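Local atomic coordinates of probable uracil-DNA glycosylase (Acanthamoeba polyphaga mimivirus, PDB entry 5X55), a protein that is a probable uracil-DNA glycosylase of the UDG superfamily, whose fold is built round a central parallel beta-sheet flanked by helices. Residues N227-K230 against K236-K239. Sequence-based numbering, arbitrary orientation.
Sequences NLIK and KAPK
Ile229 reaches from the last turn of its helix to the backbone joining Lys236 to Ala237. The bond from CA to CB is directed toward the returning chain, and the side chain branches at CB. Ile229 CG1, anti to the carbonyl carbon (chi1 -75°), comes within 4.2 Å of Lys236 N. Beyond it, the extended chi2 of 151° carries CD1 over the flat face of the Lys236-Ala237 peptide. There Ile229 CD1 stands nearly straight above Ala237 N, at 3.5 Å, with Lys236 C 3.9 Å away. Ile229 CD1 also lies 4.1 Å from Ala237 CB, the one apolar side-chain pair of the contact. No hydrogen bond crosses, so this is van der Waals packing of a methyl on a peptide group. Isoleucine suits the place because its longer branch reaches the backbone of the loop; alanine's short side chain adds little bulk beside the methyl, consistent with the close approach. Lys236 offers its backbone while its bond to CB points away, as befits a charged surface residue. One residue back, Leu228 is buried against Phe351 of helix 350-360 and Trp368, and Ala237 and Pro238 also touch Tyr225, earlier on helix 219-230. Here the loop leading to helix 244-248 runs beside the C-terminal end of helix 219-230, at the protein surface.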
loop_
_atom_site.group_PDB
_atom_site.type_symbol
_atom_site.label_atom_id
_atom_site.label_comp_id
_atom_site.label_asym_id
_atom_site.label_seq_id
_atom_site.Cartn_x
_atom_site.Cartn_y
_atom_site.Cartn_z
ATOM N N ASN A 227 -9.438 14.485 7.096
ATOM C CA ASN A 227 -10.386 13.584 7.747
ATOM C C ASN A 227 -9.971 13.278 9.186
ATOM O O ASN A 227 -10.815 13.261 10.096
ATOM C CB ASN A 227 -10.516 12.289 6.931
ATOM C CG ASN A 227 -11.569 11.351 7.481
ATOM O OD1 ASN A 227 -11.299 10.537 8.369
ATOM N ND2 ASN A 227 -12.783 11.460 6.957
ATOM N N LEU A 228 -8.679 13.024 9.420
ATOM C CA LEU A 228 -8.233 12.775 10.797
ATOM C C LEU A 228 -8.514 13.975 11.695
ATOM O O LEU A 228 -8.951 13.812 12.841
ATOM C CB LEU A 228 -6.749 12.423 10.825
ATOM C CG LEU A 228 -6.417 11.006 10.335
ATOM C CD1 LEU A 228 -5.049 10.971 9.680
ATOM C CD2 LEU A 228 -6.474 10.026 11.513
ATOM N N ILE A 229 -8.279 15.191 11.185
ATOM C CA ILE A 229 -8.553 16.402 11.959
ATOM C C ILE A 229 -10.049 16.519 12.259
ATOM O O ILE A 229 -10.458 16.770 13.403
ATOM C CB ILE A 229 -8.008 17.637 11.210
ATOM C CG1 ILE A 229 -6.479 17.697 11.345
ATOM C CG2 ILE A 229 -8.613 18.933 11.754
ATOM C CD1 ILE A 229 -5.778 18.359 10.181
ATOM N N LYS A 230 -10.887 16.296 11.240
ATOM C CA LYS A 230 -12.338 16.421 11.388
ATOM C C LYS A 230 -12.904 15.512 12.478
ATOM O O LYS A 230 -13.854 15.888 13.179
ATOM C CB LYS A 230 -13.007 16.118 10.051
ATOM C CG LYS A 230 -14.503 16.043 10.092
ATOM C CD LYS A 230 -15.073 16.002 8.673
ATOM C CE LYS A 230 -16.515 15.516 8.705
ATOM N NZ LYS A 230 -17.181 15.643 7.380
ATOM N N LYS A 236 -3.539 19.045 13.954
ATOM C CA LYS A 236 -2.931 19.830 12.892
ATOM C C LYS A 236 -2.285 18.874 11.901
ATOM O O LYS A 236 -1.680 17.884 12.307
ATOM C CB LYS A 236 -1.900 20.818 13.451
ATOM C CG LYS A 236 -1.628 21.973 12.524
ATOM C CD LYS A 236 -1.200 23.203 13.298
ATOM C CE LYS A 236 -2.259 23.614 14.324
ATOM N NZ LYS A 236 -1.776 24.777 15.149
ATOM N N ALA A 237 -2.427 19.158 10.616
ATOM C CA ALA A 237 -1.833 18.289 9.612
ATOM C C ALA A 237 -0.313 18.267 9.781
ATOM O O ALA A 237 0.294 19.329 9.951
ATOM C CB ALA A 237 -2.201 18.774 8.210
ATOM N N PRO A 238 0.328 17.097 9.759
ATOM C CA PRO A 238 1.796 17.063 9.743
ATOM C C PRO A 238 2.325 17.789 8.513
ATOM O O PRO A 238 1.697 17.790 7.458
ATOM C CB PRO A 238 2.111 15.564 9.683
ATOM C CG PRO A 238 0.862 14.877 10.131
ATOM C CD PRO A 238 -0.259 15.755 9.684
ATOM N N LYS A 239 3.489 18.410 8.638
ATOM C CA LYS A 239 4.011 19.149 7.494
ATOM C C LYS A 239 4.588 18.246 6.397
ATOM O O LYS A 239 4.782 18.700 5.269
ATOM C CB LYS A 239 5.059 20.139 7.972
ATOM C CG LYS A 239 6.087 19.510 8.908
ATOM C CD LYS A 239 7.536 19.787 8.463
ATOM C CE LYS A 239 8.605 19.041 9.288
ATOM N NZ LYS A 239 9.912 19.049 8.544
#